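Local structure of CBS domain-containing protein (Pyrococcus horikoshii, 2YZQ) at residues I232-H237 against H241-K246; Y131-V136 against L273-V278; K84-Y89 against L107-I112; T5-N10 against V73-T78. The protein is of unknown function but binds S-adenosylmethionine through a pocket in its CBS-domain repeats, and so may serve as an adenosyl-ligand sensor. All blocks are in the same frame, centred on the assembly; numbering follows the deposited sequence.

In the fold
Four CBS sequences in one chain show how a repeated fold spreads its contacts between a ligand pocket and plain packing. Interaction 1 lies at the S-adenosylmethionine, where Ile232 bonds to the adenine. Interaction 2 has its centre about 13 Å from that of interaction 1 and touches it, Val243 CG1 lying 4.1 Å from Leu273 CD1. Leu274 then carries the packing on to interaction 3, with CD2 3.7 Å from Ile112 CD1. Interaction 3 abuts interaction 4 through Leu107 and Ile6, and both reach the same mixed sheet. Interaction 4 is the most remote, its centre about 26 Å from that of interaction 1 and away from the ligand site.

Interaction 1: residues I232-H237 against H241-K246; sequences IVATPH and HEVALK. With SAM (S-adenosylmethionine), chain B.
The flat group here is the adenine of S-adenosylmethionine, met along its Watson-Crick edge by Ile232, the residue that also touches Lys246 across the contact. Ile232 N donates to adenine N1 at 2.7 Å and 171°, and Ile232 O accepts from N6 at 3.1 Å and 162°. Two nearly straight bonds of opposite polarity fix both the place and the rotation of the base. The side chain divides its branches between ligand and protein. With chi1 at -56°, CG1 stands beside the backbone N and comes 3.5 Å from adenine N1, whereas CG2, anti to that nitrogen, meets Lys246 CD at 3.9 Å.

Lys246 runs extended as far as CE, passes Val233, and bends at its last torsion. A water then links the two segments: it donates to Val233 O at 2.6 Å and accepts a weak bond from Lys246 NZ at 3.2 Å. One turn back on the helix, Glu242 OE2 is a long salt-bridge partner of Lys246 NZ, at 3.9 Å. Deeper in, Ala234 CB packs on Val243 CG2 at 4.3 Å, and the backbone of Ala234 bonds to Pro256 and Ile258. Asp177 and Thr228 bind the same ligand. Recognition of adenine by the backbone of an extended segment just before a helix is characteristic of adenosyl-ligand sites in CBS domains.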
# COMPACT_ATOMS: atom_id res chain seq x y z
N ILE A 232 11.37 3.64 -10.57
CA ILE A 232 11.14 2.27 -10.98
C ILE A 232 9.76 2.30 -11.63
O ILE A 232 8.76 2.60 -10.97
CB ILE A 232 11.11 1.32 -9.78
CG1 ILE A 232 12.42 1.46 -8.99
CG2 ILE A 232 10.89 -0.10 -10.26
CD1 ILE A 232 13.66 1.20 -9.83
N VAL A 233 9.70 1.98 -12.92
CA VAL A 233 8.45 2.04 -13.68
C VAL A 233 7.90 0.73 -14.20
O VAL A 233 8.58 -0.30 -14.22
CB VAL A 233 8.59 3.00 -14.90
CG1 VAL A 233 9.02 4.37 -14.45
CG2 VAL A 233 9.60 2.44 -15.89
N ALA A 234 6.65 0.79 -14.64
CA ALA A 234 5.95 -0.34 -15.22
C ALA A 234 5.35 0.15 -16.54
O ALA A 234 5.38 1.34 -16.84
CB ALA A 234 4.84 -0.82 -14.29
N THR A 235 4.83 -0.78 -17.33
CA THR A 235 4.18 -0.44 -18.59
C THR A 235 2.89 -1.26 -18.57
O THR A 235 2.74 -2.16 -17.75
CB THR A 235 5.01 -0.84 -19.82
OG1 THR A 235 5.06 -2.27 -19.94
CG2 THR A 235 6.43 -0.30 -19.71
N PRO A 236 1.95 -0.95 -19.47
CA PRO A 236 0.69 -1.70 -19.49
C PRO A 236 0.85 -3.21 -19.73
O PRO A 236 0.03 -4.00 -19.26
CB PRO A 236 -0.10 -1.03 -20.61
CG PRO A 236 0.40 0.38 -20.57
CD PRO A 236 1.89 0.19 -20.40
N HIS A 237 1.89 -3.59 -20.45
CA HIS A 237 2.11 -5.00 -20.76
C HIS A 237 2.92 -5.77 -19.72
O HIS A 237 3.07 -6.99 -19.83
CB HIS A 237 2.81 -5.13 -22.12
CG HIS A 237 2.05 -4.50 -23.25
ND1 HIS A 237 0.80 -4.93 -23.63
CD2 HIS A 237 2.37 -3.49 -24.09
CE1 HIS A 237 0.38 -4.21 -24.65
NE2 HIS A 237 1.31 -3.32 -24.95
N HIS A 241 3.31 -10.44 -11.97
CA HIS A 241 4.46 -11.06 -11.34
C HIS A 241 5.64 -10.09 -11.27
O HIS A 241 6.18 -9.84 -10.20
CB HIS A 241 4.88 -12.31 -12.12
CG HIS A 241 6.12 -12.96 -11.60
ND1 HIS A 241 6.20 -13.52 -10.34
CD2 HIS A 241 7.33 -13.15 -12.17
CE1 HIS A 241 7.40 -14.03 -10.17
NE2 HIS A 241 8.11 -13.82 -11.26
N GLU A 242 6.03 -9.52 -12.41
CA GLU A 242 7.16 -8.60 -12.42
C GLU A 242 6.92 -7.35 -11.59
O GLU A 242 7.82 -6.87 -10.91
CB GLU A 242 7.54 -8.21 -13.85
CG GLU A 242 8.71 -7.23 -13.89
CD GLU A 242 9.32 -7.05 -15.26
OE1 GLU A 242 8.60 -7.22 -16.27
OE2 GLU A 242 10.52 -6.73 -15.32
N VAL A 243 5.70 -6.81 -11.63
CA VAL A 243 5.41 -5.62 -10.84
C VAL A 243 5.57 -5.96 -9.35
O VAL A 243 6.17 -5.20 -8.60
CB VAL A 243 3.97 -5.11 -11.11
CG1 VAL A 243 3.63 -3.99 -10.12
CG2 VAL A 243 3.88 -4.58 -12.54
N ALA A 244 5.03 -7.10 -8.94
CA ALA A 244 5.14 -7.50 -7.54
C ALA A 244 6.60 -7.73 -7.16
O ALA A 244 7.03 -7.39 -6.06
CB ALA A 244 4.32 -8.76 -7.29
N LEU A 245 7.37 -8.32 -8.08
CA LEU A 245 8.78 -8.56 -7.82
C LEU A 245 9.50 -7.24 -7.54
O LEU A 245 10.32 -7.16 -6.63
CB LEU A 245 9.43 -9.26 -9.02
CG LEU A 245 9.37 -10.79 -9.05
CD1 LEU A 245 10.39 -11.35 -8.08
CD2 LEU A 245 7.98 -11.26 -8.69
N LYS A 246 9.18 -6.22 -8.32
CA LYS A 246 9.79 -4.91 -8.15
C LYS A 246 9.33 -4.25 -6.85
O LYS A 246 10.12 -3.64 -6.13
CB LYS A 246 9.46 -4.00 -9.34
CG LYS A 246 10.08 -4.46 -10.66
CD LYS A 246 9.74 -3.50 -11.79
CE LYS A 246 10.36 -3.93 -13.11
NZ LYS A 246 11.85 -3.85 -13.09
N SAM B . 5.74 3.00 3.08
CA SAM B . 7.16 2.59 3.09
C SAM B . 7.81 3.04 4.39
O SAM B . 8.89 2.57 4.72
OXT SAM B . 7.26 3.86 5.10
CB SAM B . 7.87 3.21 1.89
CG SAM B . 9.17 2.45 1.60
SD SAM B . 9.87 2.99 0.02
CE SAM B . 11.48 2.12 0.11
C5' SAM B . 10.27 4.74 0.25
C4' SAM B . 11.25 5.18 -0.85
O4' SAM B . 10.87 4.57 -2.11
C3' SAM B . 11.22 6.70 -1.05
O3' SAM B . 12.56 7.19 -1.20
C2' SAM B . 10.40 6.86 -2.34
O2' SAM B . 10.70 8.09 -3.01
C1' SAM B . 10.83 5.60 -3.10
N9 SAM B . 9.89 5.22 -4.16
C8 SAM B . 8.53 5.06 -4.08
N7 SAM B . 8.08 4.58 -5.21
C5 SAM B . 9.10 4.53 -6.11
C6 SAM B . 9.24 4.19 -7.48
N6 SAM B . 8.15 3.83 -8.24
N1 SAM B . 10.47 4.25 -8.05
C2 SAM B . 11.54 4.65 -7.36
N3 SAM B . 11.47 4.94 -6.07
C4 SAM B . 10.27 4.92 -5.42
O HOH W 1 10.96 -1.24 -14.63

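Interaction 2: residues Y131-V136 against L273-V278; sequences YYQRYV and LLKVLV
Tyr131 and Lys275 are brought together by two torsions. In Tyr131, chi1 of -47° sets the ring beside its own backbone N, leaving the carbonyl accessible to the lysine; in Lys275 the otherwise extended chain bends at chi3 (-63°), which carries NZ past the tyrosine CB to the carbonyl. The two side chains slide past one another in opposite directions. At one end Lys275 CB lies 3.7 Å from Tyr131 CD1, and at the other Lys275 NZ donates to Tyr131 O at 2.5 Å, a bond short enough for its exact length to be read with caution. The ammonium approaches tilted from the carbonyl plane.

The Val276 side chain crosses that of Tyr131 at about a right angle, and its CG2 methyl lies over one ring face in a CH-pi contact, 3.6 Å from the centroid of the Tyr131 ring and 15° off the normal. The contact joins two CBS sequences, 129-184 and 223-279, consistent with the pairing of CBS repeats into a Bateman module. Leu273, buried, packs on helices 109-117 and 240-250; Val276 also touches Val240.

Gln133 NE2 comes 3.9 Å from Lys275 NZ, but its hydrogen bond goes to Asp272 OD1. Within segment 131-136, Arg134 NH1 donates to Tyr132 O at 2.8 Å, with the acceptor close to the guanidinium plane, and NH1 also sits over the centre of the Tyr132 ring, 3.4 Å above its plane. Arg134 NH2 forms a salt bridge with Glu129.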
# COMPACT_ATOMS: atom_id res chain seq x y z
N TYR A 131 -5.78 -3.42 -14.97
CA TYR A 131 -5.82 -3.00 -13.57
C TYR A 131 -5.19 -1.70 -13.11
O TYR A 131 -5.56 -1.19 -12.05
CB TYR A 131 -5.23 -4.13 -12.72
CG TYR A 131 -5.78 -5.48 -13.09
CD1 TYR A 131 -7.08 -5.84 -12.74
CD2 TYR A 131 -5.01 -6.39 -13.82
CE1 TYR A 131 -7.61 -7.07 -13.13
CE2 TYR A 131 -5.54 -7.62 -14.21
CZ TYR A 131 -6.84 -7.95 -13.86
OH TYR A 131 -7.37 -9.16 -14.25
N TYR A 132 -4.25 -1.14 -13.86
CA TYR A 132 -3.61 0.07 -13.39
C TYR A 132 -4.52 1.29 -13.44
O TYR A 132 -5.43 1.38 -14.27
CB TYR A 132 -2.30 0.31 -14.16
CG TYR A 132 -2.43 0.83 -15.57
CD1 TYR A 132 -2.62 2.19 -15.82
CD2 TYR A 132 -2.35 -0.03 -16.66
CE1 TYR A 132 -2.71 2.68 -17.12
CE2 TYR A 132 -2.44 0.45 -17.97
CZ TYR A 132 -2.62 1.81 -18.19
OH TYR A 132 -2.72 2.28 -19.48
N GLN A 133 -4.28 2.22 -12.51
CA GLN A 133 -5.06 3.45 -12.44
C GLN A 133 -4.70 4.40 -13.57
O GLN A 133 -3.52 4.66 -13.81
CB GLN A 133 -4.82 4.17 -11.11
CG GLN A 133 -5.37 3.46 -9.89
CD GLN A 133 -6.87 3.30 -9.94
OE1 GLN A 133 -7.59 4.24 -10.25
NE2 GLN A 133 -7.35 2.10 -9.62
N ARG A 134 -5.71 4.90 -14.25
CA ARG A 134 -5.51 5.85 -15.34
C ARG A 134 -5.48 7.26 -14.76
O ARG A 134 -5.07 8.21 -15.43
CB ARG A 134 -6.64 5.75 -16.36
CG ARG A 134 -6.38 4.77 -17.49
CD ARG A 134 -6.31 3.33 -17.02
NE ARG A 134 -6.19 2.44 -18.18
CZ ARG A 134 -5.98 1.13 -18.12
NH1 ARG A 134 -5.86 0.53 -16.95
NH2 ARG A 134 -5.90 0.43 -19.24
N TYR A 135 -5.92 7.38 -13.52
CA TYR A 135 -5.96 8.67 -12.84
C TYR A 135 -4.88 8.68 -11.78
O TYR A 135 -4.86 7.82 -10.89
CB TYR A 135 -7.34 8.88 -12.22
CG TYR A 135 -8.47 8.71 -13.22
CD1 TYR A 135 -8.54 9.53 -14.36
CD2 TYR A 135 -9.45 7.74 -13.04
CE1 TYR A 135 -9.56 9.37 -15.29
CE2 TYR A 135 -10.48 7.58 -13.97
CZ TYR A 135 -10.53 8.40 -15.09
OH TYR A 135 -11.56 8.27 -16.00
N VAL A 136 -3.99 9.66 -11.86
CA VAL A 136 -2.88 9.74 -10.92
C VAL A 136 -2.55 11.16 -10.49
O VAL A 136 -2.49 12.07 -11.32
CB VAL A 136 -1.62 9.11 -11.55
CG1 VAL A 136 -1.30 9.79 -12.86
CG2 VAL A 136 -0.45 9.22 -10.59
N LEU A 273 -3.40 -4.29 -7.61
CA LEU A 273 -3.15 -5.69 -7.93
C LEU A 273 -4.18 -6.61 -7.28
O LEU A 273 -4.39 -7.72 -7.75
CB LEU A 273 -1.72 -6.06 -7.51
CG LEU A 273 -0.64 -5.33 -8.31
CD1 LEU A 273 0.74 -5.74 -7.81
CD2 LEU A 273 -0.78 -5.66 -9.79
N LEU A 274 -4.83 -6.13 -6.22
CA LEU A 274 -5.84 -6.93 -5.54
C LEU A 274 -6.99 -7.25 -6.49
O LEU A 274 -7.65 -8.28 -6.37
CB LEU A 274 -6.39 -6.18 -4.33
CG LEU A 274 -5.41 -5.85 -3.20
CD1 LEU A 274 -6.12 -5.03 -2.14
CD2 LEU A 274 -4.84 -7.13 -2.60
N LYS A 275 -7.22 -6.37 -7.46
CA LYS A 275 -8.30 -6.56 -8.41
C LYS A 275 -8.10 -7.81 -9.27
O LYS A 275 -9.05 -8.35 -9.83
CB LYS A 275 -8.44 -5.32 -9.29
CG LYS A 275 -8.66 -4.04 -8.49
CD LYS A 275 -8.87 -2.84 -9.39
CE LYS A 275 -7.64 -2.56 -10.24
NZ LYS A 275 -7.93 -1.46 -11.21
N VAL A 276 -6.85 -8.25 -9.38
CA VAL A 276 -6.53 -9.43 -10.16
C VAL A 276 -7.17 -10.67 -9.52
O VAL A 276 -7.59 -11.59 -10.21
CB VAL A 276 -5.01 -9.64 -10.24
CG1 VAL A 276 -4.69 -10.93 -10.98
CG2 VAL A 276 -4.36 -8.45 -10.93
N LEU A 277 -7.24 -10.67 -8.19
CA LEU A 277 -7.82 -11.78 -7.45
C LEU A 277 -9.33 -11.89 -7.58
O LEU A 277 -9.92 -12.93 -7.28
CB LEU A 277 -7.44 -11.68 -5.97
CG LEU A 277 -6.00 -12.04 -5.62
CD1 LEU A 277 -5.67 -11.60 -4.20
CD2 LEU A 277 -5.80 -13.54 -5.78
N VAL A 278 -9.97 -10.82 -8.03
CA VAL A 278 -11.42 -10.82 -8.20
C VAL A 278 -11.79 -11.48 -9.52
O VAL A 278 -12.54 -12.48 -9.48
CB VAL A 278 -11.99 -9.38 -8.18
CG1 VAL A 278 -13.50 -9.42 -8.37
CG2 VAL A 278 -11.64 -8.71 -6.86

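Interaction 3: residues K84-Y89 against L107-I112; sequences KLMLEY and LTVGDI
Leu107 opens the contact with Met86, which carries the whole of the first segment's share. Met86 CE rests 3.4 Å from Leu107 O and 4.1 Å from Leu107 CG, so the methyl meets both the backbone and the side chain of the strand's end. Thr108 meets Met86 CE through its backbone, the carbonyl carbon nearest, while its CB points away; its side chain caps the next helix. There it forms a capping box: Thr108 OG1 accepts from Asp111 N at 3.0 Å, and Thr108 N donates to Asp111 OD2 at 2.9 Å, on its anti side though well out of the carboxylate plane.

Val109, in the first helical turn, places CG2 obliquely against the sulfur, 3.9 Å from Met86 SD. Ile112, one turn further on, reaches toward the methionine tip to tip, its CD1 equally near, 4.1 Å, to Met86 CE and SD. Met86 reaches these residues from its helix with a chain extended beyond CG. Within the CBS sequence 62-118, Met86 ties helix 79-89 to the junction of strand 103-108 and helix 109-117; Val94 of strand 93-97 also touches Met86 and Leu107, and Leu274 packs on Met86 and Ile112.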
# COMPACT_ATOMS: atom_id res chain seq x y z
N LYS A 84 -11.40 -8.84 -1.80
CA LYS A 84 -12.68 -8.15 -2.00
C LYS A 84 -13.01 -7.25 -0.82
O LYS A 84 -13.52 -6.15 -0.99
CB LYS A 84 -13.80 -9.17 -2.20
CG LYS A 84 -13.81 -9.84 -3.57
CD LYS A 84 -14.92 -10.88 -3.67
CE LYS A 84 -16.29 -10.28 -3.39
NZ LYS A 84 -16.63 -9.18 -4.34
N LEU A 85 -12.74 -7.73 0.39
CA LEU A 85 -13.01 -6.94 1.58
C LEU A 85 -12.10 -5.73 1.66
O LEU A 85 -12.53 -4.64 2.02
CB LEU A 85 -12.85 -7.80 2.84
CG LEU A 85 -13.97 -8.81 3.10
CD1 LEU A 85 -13.59 -9.73 4.26
CD2 LEU A 85 -15.25 -8.06 3.42
N MET A 86 -10.83 -5.91 1.30
CA MET A 86 -9.88 -4.81 1.33
C MET A 86 -10.33 -3.71 0.37
O MET A 86 -10.26 -2.53 0.69
CB MET A 86 -8.49 -5.29 0.94
CG MET A 86 -7.88 -6.26 1.93
SD MET A 86 -6.25 -6.79 1.38
CE MET A 86 -5.69 -7.74 2.80
N LEU A 87 -10.80 -4.12 -0.80
CA LEU A 87 -11.26 -3.18 -1.82
C LEU A 87 -12.56 -2.51 -1.39
O LEU A 87 -12.80 -1.34 -1.69
CB LEU A 87 -11.46 -3.89 -3.15
CG LEU A 87 -10.18 -4.40 -3.84
CD1 LEU A 87 -10.54 -5.33 -4.99
CD2 LEU A 87 -9.37 -3.21 -4.32
N GLU A 88 -13.41 -3.26 -0.70
CA GLU A 88 -14.69 -2.75 -0.23
C GLU A 88 -14.56 -1.67 0.84
O GLU A 88 -15.28 -0.67 0.81
CB GLU A 88 -15.55 -3.90 0.30
CG GLU A 88 -16.83 -3.46 0.99
CD GLU A 88 -17.67 -4.63 1.48
OE1 GLU A 88 -17.11 -5.50 2.17
OE2 GLU A 88 -18.88 -4.67 1.17
N TYR A 89 -13.65 -1.87 1.78
CA TYR A 89 -13.46 -0.91 2.86
C TYR A 89 -12.28 0.01 2.61
O TYR A 89 -11.96 0.86 3.44
CB TYR A 89 -13.25 -1.66 4.19
CG TYR A 89 -14.33 -2.67 4.48
CD1 TYR A 89 -15.67 -2.30 4.55
CD2 TYR A 89 -14.01 -4.02 4.67
CE1 TYR A 89 -16.67 -3.24 4.80
CE2 TYR A 89 -15.00 -4.96 4.92
CZ TYR A 89 -16.33 -4.57 4.99
OH TYR A 89 -17.30 -5.50 5.24
N LEU A 107 -3.47 -10.21 7.74
CA LEU A 107 -3.10 -10.26 6.33
C LEU A 107 -3.13 -8.86 5.76
O LEU A 107 -4.17 -8.20 5.78
CB LEU A 107 -4.07 -11.15 5.56
CG LEU A 107 -3.88 -11.22 4.05
CD1 LEU A 107 -2.58 -11.94 3.72
CD2 LEU A 107 -5.06 -11.93 3.41
N THR A 108 -2.00 -8.40 5.24
CA THR A 108 -1.92 -7.06 4.67
C THR A 108 -1.75 -7.11 3.16
O THR A 108 -1.49 -8.15 2.57
CB THR A 108 -0.73 -6.27 5.22
OG1 THR A 108 0.49 -6.83 4.71
CG2 THR A 108 -0.71 -6.34 6.74
N VAL A 109 -1.91 -5.95 2.53
CA VAL A 109 -1.72 -5.85 1.09
C VAL A 109 -0.27 -6.21 0.81
O VAL A 109 0.03 -6.91 -0.16
CB VAL A 109 -1.99 -4.41 0.59
CG1 VAL A 109 -1.56 -4.29 -0.86
CG2 VAL A 109 -3.46 -4.08 0.73
N GLY A 110 0.62 -5.75 1.68
CA GLY A 110 2.04 -6.04 1.53
C GLY A 110 2.30 -7.53 1.51
O GLY A 110 3.09 -8.02 0.70
N ASP A 111 1.63 -8.27 2.40
CA ASP A 111 1.80 -9.71 2.45
C ASP A 111 1.39 -10.36 1.14
O ASP A 111 2.06 -11.27 0.65
CB ASP A 111 0.96 -10.33 3.57
CG ASP A 111 1.40 -9.91 4.95
OD1 ASP A 111 2.62 -9.77 5.18
OD2 ASP A 111 0.52 -9.74 5.82
N ILE A 112 0.28 -9.91 0.57
CA ILE A 112 -0.20 -10.47 -0.67
C ILE A 112 0.81 -10.22 -1.80
O ILE A 112 1.08 -11.10 -2.60
CB ILE A 112 -1.58 -9.90 -1.04
CG1 ILE A 112 -2.60 -10.35 0.02
CG2 ILE A 112 -2.00 -10.37 -2.43
CD1 ILE A 112 -4.01 -9.86 -0.22

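Interaction 4: residues T5-N10 against V73-T78; sequences TIMTQN and VKENDT
Met7 and Glu75 meet over a four-stranded mixed sheet in which strand 8-9, from the first CBS sequence, pairs antiparallel with strand 103-108 of the second, consistent with paired CBS repeats in which the N-terminal strand of one adds to the edge of the other's sheet. Strands 8-9 and 72-74 are the outermost of that sheet within the chain, and both side chains lie on Val96 of strand 93-97 between them.

Each residue holds CG in the crowded position between its backbone N and carbonyl carbon, chi1 being 67° in Met7 and 73° in Glu75. Beyond CG both chains are extended, and they cross obliquely. At the crossing the methionine methyl reaches the glutamate: Met7 CE is 3.7 Å from Glu75 OE2 and 4.2 Å from Glu75 CB. Met7 SD lies equally near Glu75 CB. Gln9 approaches only loosely, its OE1 4.3 Å from Glu75 OE2.

The glutamate is borne by a type I beta turn from Lys74 to Asp77, and its backbone bonds to Lys4. Asp77 N closes the turn on Lys74 O at 3.0 Å, and Lys74 N in turn donates almost straight, at 173°, to Asp77 OD2 from above the carboxylate plane.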
# COMPACT_ATOMS: atom_id res chain seq x y z
N THR A 5 -2.13 -19.30 4.19
CA THR A 5 -0.80 -19.39 3.61
C THR A 5 -0.06 -18.06 3.51
O THR A 5 1.16 -18.01 3.61
CB THR A 5 -0.88 -20.01 2.20
OG1 THR A 5 -1.63 -21.22 2.26
CG2 THR A 5 0.52 -20.30 1.67
N ILE A 6 -0.81 -16.98 3.34
CA ILE A 6 -0.21 -15.67 3.17
C ILE A 6 -0.20 -14.78 4.42
O ILE A 6 0.62 -13.87 4.52
CB ILE A 6 -0.93 -14.93 2.01
CG1 ILE A 6 -1.01 -15.85 0.79
CG2 ILE A 6 -0.20 -13.64 1.65
CD1 ILE A 6 0.34 -16.39 0.31
N MET A 7 -1.09 -15.06 5.37
CA MET A 7 -1.17 -14.24 6.58
C MET A 7 0.03 -14.42 7.50
O MET A 7 0.80 -15.38 7.36
CB MET A 7 -2.43 -14.60 7.37
CG MET A 7 -2.38 -16.02 7.95
SD MET A 7 -3.86 -16.45 8.86
CE MET A 7 -3.23 -17.73 9.97
N THR A 8 0.19 -13.49 8.43
CA THR A 8 1.25 -13.56 9.43
C THR A 8 0.50 -14.11 10.64
O THR A 8 -0.47 -13.50 11.09
CB THR A 8 1.83 -12.18 9.78
OG1 THR A 8 2.58 -11.67 8.67
CG2 THR A 8 2.74 -12.27 11.00
N GLN A 9 0.94 -15.25 11.17
CA GLN A 9 0.24 -15.83 12.31
C GLN A 9 0.57 -15.22 13.66
O GLN A 9 1.60 -14.57 13.83
CB GLN A 9 0.50 -17.33 12.37
CG GLN A 9 0.32 -18.05 11.05
CD GLN A 9 -0.03 -19.50 11.23
OE1 GLN A 9 -1.20 -19.87 11.29
NE2 GLN A 9 0.99 -20.35 11.35
N ASN A 10 -0.33 -15.44 14.62
CA ASN A 10 -0.17 -14.99 15.99
C ASN A 10 0.23 -13.53 16.16
O ASN A 10 1.29 -13.22 16.71
CB ASN A 10 0.85 -15.89 16.69
CG ASN A 10 0.51 -17.36 16.55
OD1 ASN A 10 -0.51 -17.83 17.05
ND2 ASN A 10 1.37 -18.10 15.85
N VAL A 73 -11.72 -12.16 8.18
CA VAL A 73 -11.88 -13.39 7.42
C VAL A 73 -11.38 -14.54 8.28
O VAL A 73 -10.83 -14.31 9.36
CB VAL A 73 -11.05 -13.38 6.11
CG1 VAL A 73 -11.51 -12.25 5.20
CG2 VAL A 73 -9.57 -13.24 6.44
N LYS A 74 -11.58 -15.76 7.80
CA LYS A 74 -11.10 -16.95 8.49
C LYS A 74 -9.90 -17.44 7.69
O LYS A 74 -9.80 -17.17 6.50
CB LYS A 74 -12.20 -18.01 8.54
CG LYS A 74 -13.36 -17.63 9.46
CD LYS A 74 -14.37 -18.75 9.58
CE LYS A 74 -15.44 -18.41 10.61
NZ LYS A 74 -16.10 -17.11 10.29
N GLU A 75 -8.99 -18.17 8.34
CA GLU A 75 -7.79 -18.64 7.65
C GLU A 75 -8.04 -19.54 6.44
O GLU A 75 -7.21 -19.61 5.55
CB GLU A 75 -6.83 -19.34 8.62
CG GLU A 75 -7.26 -20.72 9.08
CD GLU A 75 -6.12 -21.50 9.73
OE1 GLU A 75 -6.38 -22.58 10.30
OE2 GLU A 75 -4.96 -21.03 9.66
N ASN A 76 -9.19 -20.21 6.40
CA ASN A 76 -9.46 -21.10 5.28
C ASN A 76 -10.23 -20.42 4.15
O ASN A 76 -10.63 -21.06 3.18
CB ASN A 76 -10.19 -22.36 5.75
CG ASN A 76 -9.30 -23.25 6.60
OD1 ASN A 76 -8.19 -23.61 6.20
ND2 ASN A 76 -9.79 -23.61 7.79
N ASP A 77 -10.43 -19.11 4.28
CA ASP A 77 -11.10 -18.36 3.23
C ASP A 77 -10.10 -18.16 2.09
O ASP A 77 -8.89 -18.28 2.28
CB ASP A 77 -11.58 -16.99 3.73
CG ASP A 77 -12.83 -17.10 4.59
OD1 ASP A 77 -13.64 -18.02 4.36
OD2 ASP A 77 -13.02 -16.24 5.48
N THR A 78 -10.61 -17.86 0.90
CA THR A 78 -9.74 -17.65 -0.25
C THR A 78 -9.13 -16.26 -0.19
O THR A 78 -9.65 -15.37 0.49
CB THR A 78 -10.53 -17.75 -1.56
OG1 THR A 78 -11.55 -16.75 -1.58
CG2 THR A 78 -11.17 -19.13 -1.69